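Local coordinates for alkaline serine protease (Pseudoalteromonas sp., PDB 1Y9Z), which hydrolyses peptide bonds as a cold-adapted, subtilisin-like alkaline serine protease, probably through the Asp-His-Ser catalytic triad of its family, at residues I26-S31 with V125-L130; T46-S51 with N92-K97; S252-L257 with S351-N356. All blocks are in the same frame, centred on the assembly; numbering follows the deposited sequence.

Contact 1: I26-S31 with V125-L130; sequences ICIIDS and VVTMSL. With PMS (phenylmethanesulfonic acid), chain H.
I29 has the most surface buried by V125-L130, and two of its branches meet different residues there. CD1 reaches V126 CG1 at 3.7 Å and lies alongside M128 CG. With CG1 beside the backbone N (chi1 -63°), CG2 is left anti to that N, where it meets L130 CD2; one isoleucine thus touches both the strand and the turn after it. Helix 110-119 packs on this same face through A113 and I114. On the other face T127 turns its methyl CG2 against I28 CA, 3.8 Å away, and against CD1 of I26, while its hydroxyl bonds to S376 of helix 368-385. I26 CD1 touches V125 CG1, and this apolar patch meets T380. Three nearly straight backbone bonds join the parallel strands: C27 N to V125 O, T127 N to C27 O at 2.9 Å, and I29 N to T127 O at 3.2 Å. Past them the strands splay and a water takes over, accepting from S129 N (2.9 Å) and lying close to I29 O and D30 OD2. D30 OD1 is hydrogen-bonded to H65, and S129 and L130 line the phenylmethanesulfonic acid pocket: these are the C-terminal strand ends of the parallel subtilisin sheet, where the family carries its active site.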
loop_
_atom_site.group_PDB
_atom_site.type_symbol
_atom_site.label_atom_id
_atom_site.label_comp_id
_atom_site.label_asym_id
_atom_site.label_seq_id
_atom_site.Cartn_x
_atom_site.Cartn_y
_atom_site.Cartn_z
ATOM N N ILE A 26 -8.637 -9.193 -14.356
ATOM C CA ILE A 26 -8.015 -9.428 -13.061
ATOM C C ILE A 26 -9.117 -9.535 -12.016
ATOM O O ILE A 26 -10.021 -8.702 -11.966
ATOM C CB ILE A 26 -7.018 -8.299 -12.678
ATOM C CG1 ILE A 26 -6.478 -8.546 -11.265
ATOM C CG2 ILE A 26 -7.688 -6.932 -12.772
ATOM C CD1 ILE A 26 -5.260 -7.722 -10.914
ATOM N N CYS A 27 -9.051 -10.584 -11.204
ATOM C CA CYS A 27 -10.044 -10.813 -10.164
ATOM C C CYS A 27 -9.451 -10.522 -8.804
ATOM O O CYS A 27 -8.400 -11.057 -8.446
ATOM C CB CYS A 27 -10.513 -12.258 -10.204
ATOM S SG CYS A 27 -11.979 -12.673 -9.203
ATOM N N ILE A 28 -10.139 -9.671 -8.054
ATOM C CA ILE A 28 -9.705 -9.286 -6.722
ATOM C C ILE A 28 -10.529 -10.025 -5.673
ATOM O O ILE A 28 -11.727 -9.771 -5.514
ATOM C CB ILE A 28 -9.880 -7.768 -6.498
ATOM C CG1 ILE A 28 -9.159 -6.988 -7.598
ATOM C CG2 ILE A 28 -9.328 -7.380 -5.141
ATOM C CD1 ILE A 28 -9.440 -5.492 -7.573
ATOM N N ILE A 29 -9.891 -10.963 -4.978
ATOM C CA ILE A 29 -10.555 -11.712 -3.913
ATOM C C ILE A 29 -10.201 -10.927 -2.659
ATOM O O ILE A 29 -9.052 -10.936 -2.211
ATOM C CB ILE A 29 -10.013 -13.153 -3.824
ATOM C CG1 ILE A 29 -10.322 -13.898 -5.126
ATOM C CG2 ILE A 29 -10.624 -13.873 -2.628
ATOM C CD1 ILE A 29 -9.872 -15.352 -5.135
ATOM N N ASP A 30 -11.185 -10.236 -2.095
ATOM C CA ASP A 30 -10.915 -9.397 -0.939
ATOM C C ASP A 30 -12.209 -9.020 -0.211
ATOM O O ASP A 30 -13.169 -9.793 -0.205
ATOM C CB ASP A 30 -10.169 -8.142 -1.418
ATOM C CG ASP A 30 -9.173 -7.622 -0.400
ATOM O OD1 ASP A 30 -9.605 -7.235 0.702
ATOM O OD2 ASP A 30 -7.958 -7.594 -0.705
ATOM N N SER A 31 -12.242 -7.829 0.382
ATOM C CA SER A 31 -13.416 -7.390 1.139
ATOM C C SER A 31 -14.445 -6.565 0.372
ATOM O O SER A 31 -15.206 -5.807 0.972
ATOM C CB SER A 31 -12.978 -6.599 2.376
ATOM O OG SER A 31 -12.521 -5.298 2.034
ATOM N N VAL A 125 -5.797 -13.241 -14.239
ATOM C CA VAL A 125 -4.989 -12.967 -13.061
ATOM C C VAL A 125 -5.894 -12.954 -11.836
ATOM O O VAL A 125 -6.977 -12.368 -11.863
ATOM C CB VAL A 125 -4.297 -11.582 -13.157
ATOM C CG1 VAL A 125 -3.470 -11.320 -11.902
ATOM C CG2 VAL A 125 -3.422 -11.515 -14.401
ATOM N N VAL A 126 -5.461 -13.625 -10.775
ATOM C CA VAL A 126 -6.217 -13.651 -9.531
ATOM C C VAL A 126 -5.284 -13.101 -8.464
ATOM O O VAL A 126 -4.220 -13.671 -8.200
ATOM C CB VAL A 126 -6.665 -15.079 -9.160
ATOM C CG1 VAL A 126 -7.372 -15.067 -7.813
ATOM C CG2 VAL A 126 -7.605 -15.620 -10.235
ATOM N N THR A 127 -5.676 -11.979 -7.868
ATOM C CA THR A 127 -4.858 -11.337 -6.855
ATOM C C THR A 127 -5.494 -11.503 -5.475
ATOM O O THR A 127 -6.684 -11.235 -5.277
ATOM C CB THR A 127 -4.631 -9.846 -7.232
ATOM O OG1 THR A 127 -3.660 -9.265 -6.358
ATOM C CG2 THR A 127 -5.932 -9.062 -7.167
ATOM N N MET A 128 -4.684 -11.962 -4.528
ATOM C CA MET A 128 -5.155 -12.242 -3.180
ATOM C C MET A 128 -4.325 -11.584 -2.086
ATOM O O MET A 128 -3.281 -12.101 -1.680
ATOM C CB MET A 128 -5.185 -13.762 -2.986
ATOM C CG MET A 128 -6.038 -14.464 -4.040
ATOM S SD MET A 128 -5.849 -16.260 -4.149
ATOM C CE MET A 128 -4.361 -16.384 -5.125
ATOM N N SER A 129 -4.794 -10.432 -1.616
ATOM C CA SER A 129 -4.117 -9.714 -0.544
ATOM C C SER A 129 -4.679 -10.260 0.755
ATOM O O SER A 129 -5.343 -9.556 1.517
ATOM C CB SER A 129 -4.379 -8.212 -0.658
ATOM O OG SER A 129 -3.644 -7.656 -1.733
ATOM N N LEU A 130 -4.408 -11.540 0.986
ATOM C CA LEU A 130 -4.887 -12.245 2.162
ATOM C C LEU A 130 -3.990 -13.445 2.410
ATOM O O LEU A 130 -3.237 -13.860 1.529
ATOM C CB LEU A 130 -6.332 -12.705 1.931
ATOM C CG LEU A 130 -6.600 -13.596 0.711
ATOM C CD1 LEU A 130 -6.316 -15.052 1.060
ATOM C CD2 LEU A 130 -8.049 -13.450 0.277
HETATM C C PMS H . -3.346 -8.612 5.253
HETATM S S PMS H . -2.305 -8.768 3.781
HETATM C C1 PMS H . -4.510 -9.634 5.305
HETATM C C2 PMS H . -4.275 -10.898 5.957
HETATM C C3 PMS H . -5.323 -11.870 6.028
HETATM C C4 PMS H . -6.598 -11.532 5.429
HETATM C C5 PMS H . -6.835 -10.292 4.787
HETATM C C6 PMS H . -5.819 -9.291 4.691
HETATM O O2S PMS H . -2.210 -10.188 3.458
HETATM O O1S PMS H . -0.993 -8.230 4.052
HETATM O O HOH W 1 -7.044 -9.077 -2.801
#

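Contact 2: T46-S51 with N92-K97; sequences TGTNNS and NIHIVK
The ring of H94 is hydrogen-bonded at both nitrogens by T46 and T48 of the neighbouring segment: T46 OG1 lies 2.8 Å from ND1, and T48 OG1 lies 2.8 Å from NE2. Both hydroxyls sit at the ring edge, in its plane, so together they fix its rotation. Between them G47 passes over one face, its CA 3.8 Å from the ring centroid in a CH-pi contact. This is a parallel pairing of the subtilisin-like alpha/beta sheet, joining the short strand 44-47 to strand 92-100. The H94 side chain swings out to its two partners with CG anti to the backbone N (chi1 -163°), and the T46 side chain crosses it at about a right angle.

Three backbone bonds place the threonines. T46 N donates to I93 O, I95 N to T46 O in a more bent bond (147° at the hydrogen), and T48 N to I95 O at 3.2 Å. On its other side strand 92-100 is bonded to strand 25-30, while T116 of helix 110-119 packs against T48. Where the strands diverge, a water accepts from K97 N and donates to T48 O. At the opposite end another water donates to I93 O at 2.9 Å and is also hydrogen-bonded to T46 OG1 at 2.7 Å, a second partner for that hydroxyl besides H94 ND1.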
loop_
_atom_site.group_PDB
_atom_site.type_symbol
_atom_site.label_atom_id
_atom_site.label_comp_id
_atom_site.label_asym_id
_atom_site.label_seq_id
_atom_site.Cartn_x
_atom_site.Cartn_y
_atom_site.Cartn_z
ATOM N N THR A 46 -17.072 -5.959 -12.611
ATOM C CA THR A 46 -18.207 -6.844 -12.400
ATOM C C THR A 46 -17.870 -7.670 -11.170
ATOM O O THR A 46 -16.771 -7.559 -10.629
ATOM C CB THR A 46 -18.422 -7.794 -13.592
ATOM O OG1 THR A 46 -17.222 -8.535 -13.836
ATOM C CG2 THR A 46 -18.803 -7.008 -14.838
ATOM N N GLY A 47 -18.810 -8.495 -10.728
ATOM C CA GLY A 47 -18.563 -9.319 -9.562
ATOM C C GLY A 47 -19.581 -10.429 -9.438
ATOM O O GLY A 47 -20.586 -10.444 -10.149
ATOM N N THR A 48 -19.316 -11.366 -8.534
ATOM C CA THR A 48 -20.216 -12.488 -8.309
ATOM C C THR A 48 -20.559 -12.539 -6.827
ATOM O O THR A 48 -19.719 -12.900 -6.008
ATOM C CB THR A 48 -19.556 -13.821 -8.713
ATOM O OG1 THR A 48 -19.169 -13.767 -10.090
ATOM C CG2 THR A 48 -20.528 -14.977 -8.508
ATOM N N ASN A 49 -21.789 -12.173 -6.487
ATOM C CA ASN A 49 -22.216 -12.176 -5.093
ATOM C C ASN A 49 -22.189 -13.552 -4.446
ATOM O O ASN A 49 -22.353 -14.577 -5.111
ATOM C CB ASN A 49 -23.641 -11.626 -4.948
ATOM C CG ASN A 49 -23.713 -10.120 -5.083
ATOM O OD1 ASN A 49 -22.728 -9.413 -4.875
ATOM N ND2 ASN A 49 -24.898 -9.617 -5.411
ATOM N N ASN A 50 -21.988 -13.552 -3.133
ATOM C CA ASN A 50 -21.982 -14.771 -2.340
ATOM C C ASN A 50 -22.955 -14.548 -1.184
ATOM O O ASN A 50 -22.961 -13.485 -0.561
ATOM C CB ASN A 50 -20.580 -15.073 -1.812
ATOM C CG ASN A 50 -20.543 -16.323 -0.957
ATOM O OD1 ASN A 50 -20.626 -16.254 0.268
ATOM N ND2 ASN A 50 -20.433 -17.477 -1.604
ATOM N N SER A 51 -23.779 -15.551 -0.908
ATOM C CA SER A 51 -24.782 -15.461 0.149
ATOM C C SER A 51 -24.267 -14.988 1.509
ATOM O O SER A 51 -25.016 -14.398 2.284
ATOM C CB SER A 51 -25.480 -16.815 0.320
ATOM O OG SER A 51 -24.564 -17.820 0.721
ATOM N N ASN A 92 -10.442 -5.201 -17.351
ATOM C CA ASN A 92 -11.653 -5.819 -16.835
ATOM C C ASN A 92 -11.315 -6.278 -15.429
ATOM O O ASN A 92 -10.292 -6.927 -15.208
ATOM C CB ASN A 92 -12.060 -7.023 -17.682
ATOM C CG ASN A 92 -12.404 -6.640 -19.098
ATOM O OD1 ASN A 92 -13.386 -5.939 -19.343
ATOM N ND2 ASN A 92 -11.586 -7.086 -20.043
ATOM N N ILE A 93 -12.178 -5.928 -14.485
ATOM C CA ILE A 93 -11.977 -6.282 -13.089
ATOM C C ILE A 93 -13.169 -7.074 -12.581
ATOM O O ILE A 93 -14.315 -6.683 -12.798
ATOM C CB ILE A 93 -11.846 -5.017 -12.219
ATOM C CG1 ILE A 93 -10.743 -4.117 -12.775
ATOM C CG2 ILE A 93 -11.556 -5.402 -10.773
ATOM C CD1 ILE A 93 -10.673 -2.755 -12.114
ATOM N N HIS A 94 -12.901 -8.196 -11.918
ATOM C CA HIS A 94 -13.973 -9.005 -11.352
ATOM C C HIS A 94 -13.754 -9.053 -9.849
ATOM O O HIS A 94 -12.636 -9.275 -9.379
ATOM C CB HIS A 94 -13.980 -10.424 -11.920
ATOM C CG HIS A 94 -15.266 -11.151 -11.678
ATOM N ND1 HIS A 94 -16.435 -10.821 -12.330
ATOM C CD2 HIS A 94 -15.581 -12.153 -10.823
ATOM C CE1 HIS A 94 -17.415 -11.589 -11.888
ATOM N NE2 HIS A 94 -16.924 -12.405 -10.973
ATOM N N ILE A 95 -14.825 -8.840 -9.099
ATOM C CA ILE A 95 -14.749 -8.818 -7.651
ATOM C C ILE A 95 -15.421 -10.009 -6.979
ATOM O O ILE A 95 -16.565 -10.348 -7.281
ATOM C CB ILE A 95 -15.409 -7.526 -7.093
ATOM C CG1 ILE A 95 -14.808 -6.287 -7.768
ATOM C CG2 ILE A 95 -15.238 -7.457 -5.581
ATOM C CD1 ILE A 95 -13.310 -6.125 -7.582
ATOM N N VAL A 96 -14.687 -10.656 -6.079
ATOM C CA VAL A 96 -15.232 -11.756 -5.296
ATOM C C VAL A 96 -14.989 -11.318 -3.856
ATOM O O VAL A 96 -13.845 -11.224 -3.403
ATOM C CB VAL A 96 -14.520 -13.096 -5.570
ATOM C CG1 VAL A 96 -15.059 -14.169 -4.627
ATOM C CG2 VAL A 96 -14.755 -13.526 -7.014
ATOM N N LYS A 97 -16.074 -11.014 -3.153
ATOM C CA LYS A 97 -16.014 -10.540 -1.775
ATOM C C LYS A 97 -16.072 -11.696 -0.779
ATOM O O LYS A 97 -17.119 -12.320 -0.601
ATOM C CB LYS A 97 -17.177 -9.571 -1.531
ATOM C CG LYS A 97 -17.205 -8.925 -0.158
ATOM C CD LYS A 97 -18.444 -8.051 -0.028
ATOM C CE LYS A 97 -18.611 -7.486 1.367
ATOM N NZ LYS A 97 -19.918 -6.775 1.490
HETATM O O HOH W 2 -15.241 -7.450 -15.404
HETATM O O HOH W 3 -18.794 -11.377 -3.928
#

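Contact 3: S252-L257 with S351-N356; sequences SATGAL and STTVSN
This is an antiparallel strand pairing in the inserted beta-barrel domain, with S252-L257 running against S351-N356 on the side of the chain away from the protease sheet. A253 faces V354 and G255 faces T352 as hydrogen-bonded pairs, each with two backbone bonds. V354 N donates to A253 O at 2.8 Å, with the return bond from A253 N to V354 O; T352 N likewise reaches G255 O at 2.8 Å, but from above the carbonyl plane, 36° out of it, and G255 N answers to T352 O.

The non-hydrogen-bonded pairs put S252, T254, A256, S351, T353 and S355 on the face opposite A253, T352 and V354. T254 and T353 are hydrogen-bonded there, OG1 to OG1 at 2.9 Å. In both residues OG1 is anti to the carbonyl carbon (chi1 near -60°), which brings the two oxygens together across the strands. T254 CG2 also packs against S351 OG, and S252 OG rests 3.2 Å from S355 CB.

In the curled, mixed sheet of this domain, strand 351-360 is flanked on its other edge by strand 214-221, and strand 252-263 also pairs, in parallel, with strand 275-280, A256 bonding to I276. A253, V354 and T352 share the buried face, where I276 and V334 meet V354. L257 lies against T352, its CB 3.5 Å from T352 OG1, and that hydroxyl is bonded to Q350 O.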
loop_
_atom_site.group_PDB
_atom_site.type_symbol
_atom_site.label_atom_id
_atom_site.label_comp_id
_atom_site.label_asym_id
_atom_site.label_seq_id
_atom_site.Cartn_x
_atom_site.Cartn_y
_atom_site.Cartn_z
ATOM N N SER A 252 -6.287 21.453 12.336
ATOM C CA SER A 252 -5.291 22.225 11.612
ATOM C C SER A 252 -4.560 23.139 12.583
ATOM O O SER A 252 -5.127 23.575 13.587
ATOM C CB SER A 252 -5.955 23.062 10.517
ATOM O OG SER A 252 -6.592 22.229 9.564
ATOM N N ALA A 253 -3.295 23.409 12.284
ATOM C CA ALA A 253 -2.473 24.277 13.114
ATOM C C ALA A 253 -1.626 25.144 12.196
ATOM O O ALA A 253 -1.114 24.670 11.181
ATOM C CB ALA A 253 -1.579 23.448 14.027
ATOM N N THR A 254 -1.488 26.418 12.549
ATOM C CA THR A 254 -0.705 27.350 11.748
ATOM C C THR A 254 0.280 28.123 12.617
ATOM O O THR A 254 -0.066 28.584 13.703
ATOM C CB THR A 254 -1.616 28.361 11.023
ATOM O OG1 THR A 254 -2.523 27.658 10.164
ATOM C CG2 THR A 254 -0.783 29.325 10.187
ATOM N N GLY A 255 1.507 28.256 12.127
ATOM C CA GLY A 255 2.526 28.975 12.867
ATOM C C GLY A 255 3.851 28.981 12.132
ATOM O O GLY A 255 4.010 28.298 11.122
ATOM N N ALA A 256 4.805 29.759 12.631
ATOM C CA ALA A 256 6.117 29.829 12.006
ATOM C C ALA A 256 6.805 28.475 12.138
ATOM O O ALA A 256 6.741 27.838 13.190
ATOM C CB ALA A 256 6.957 30.914 12.668
ATOM N N LEU A 257 7.456 28.037 11.066
ATOM C CA LEU A 257 8.152 26.756 11.074
ATOM C C LEU A 257 9.458 26.854 11.856
ATOM O O LEU A 257 10.290 27.723 11.590
ATOM C CB LEU A 257 8.446 26.302 9.641
ATOM C CG LEU A 257 9.082 24.916 9.489
ATOM C CD1 LEU A 257 8.117 23.850 9.990
ATOM C CD2 LEU A 257 9.435 24.673 8.030
ATOM N N SER A 351 5.393 30.979 7.740
ATOM C CA SER A 351 4.094 30.535 8.231
ATOM C C SER A 351 3.739 29.203 7.584
ATOM O O SER A 351 3.707 29.086 6.359
ATOM C CB SER A 351 3.020 31.574 7.903
ATOM O OG SER A 351 1.761 31.190 8.428
ATOM N N THR A 352 3.468 28.203 8.416
ATOM C CA THR A 352 3.134 26.872 7.926
ATOM C C THR A 352 1.853 26.343 8.552
ATOM O O THR A 352 1.592 26.555 9.736
ATOM C CB THR A 352 4.271 25.879 8.238
ATOM O OG1 THR A 352 5.502 26.380 7.707
ATOM C CG2 THR A 352 3.978 24.517 7.621
ATOM N N THR A 353 1.055 25.651 7.747
ATOM C CA THR A 353 -0.185 25.068 8.228
ATOM C C THR A 353 -0.115 23.558 8.070
ATOM O O THR A 353 0.064 23.050 6.963
ATOM C CB THR A 353 -1.402 25.588 7.442
ATOM O OG1 THR A 353 -1.483 27.012 7.577
ATOM C CG2 THR A 353 -2.688 24.963 7.973
ATOM N N VAL A 354 -0.232 22.852 9.187
ATOM C CA VAL A 354 -0.212 21.397 9.185
ATOM C C VAL A 354 -1.626 20.960 9.512
ATOM O O VAL A 354 -2.251 21.500 10.425
ATOM C CB VAL A 354 0.742 20.840 10.259
ATOM C CG1 VAL A 354 0.691 19.317 10.262
ATOM C CG2 VAL A 354 2.154 21.321 9.992
ATOM N N SER A 355 -2.138 19.986 8.773
ATOM C CA SER A 355 -3.492 19.538 9.025
ATOM C C SER A 355 -3.733 18.058 8.796
ATOM O O SER A 355 -3.177 17.457 7.877
ATOM C CB SER A 355 -4.461 20.333 8.152
ATOM O OG SER A 355 -4.177 20.136 6.778
ATOM N N ASN A 356 -4.558 17.485 9.662
ATOM C CA ASN A 356 -4.968 16.092 9.553
ATOM C C ASN A 356 -6.475 16.195 9.369
ATOM O O ASN A 356 -7.145 16.913 10.112
ATOM C CB ASN A 356 -4.660 15.303 10.826
ATOM C CG ASN A 356 -3.190 14.974 10.969
ATOM O OD1 ASN A 356 -2.465 14.873 9.979
ATOM N ND2 ASN A 356 -2.746 14.785 12.204
#

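How the contacts relate
Contacts 1 and 2 are neighbouring joints of one sheet, their centres about 10 Å apart. Strand 92-100 pairs with both 44-47 and 25-30, so it links the two: I28 N lies 2.9 Å from H94 O and I26 O 2.9 Å from H94 N, probable hydrogen bonds, and C27 SG packs on V96 CG2. Contact 1 reaches the phenylmethanesulfonic acid pocket itself through S129 and L130, whereas in contact 2 the I95 side chain stays about 14 Å from that ligand. Contact 3 belongs to the inserted barrel on the opposite side of the chain's centre; its centre is about 40 Å from that of contact 1 and about 44 Å from that of contact 2, touching neither.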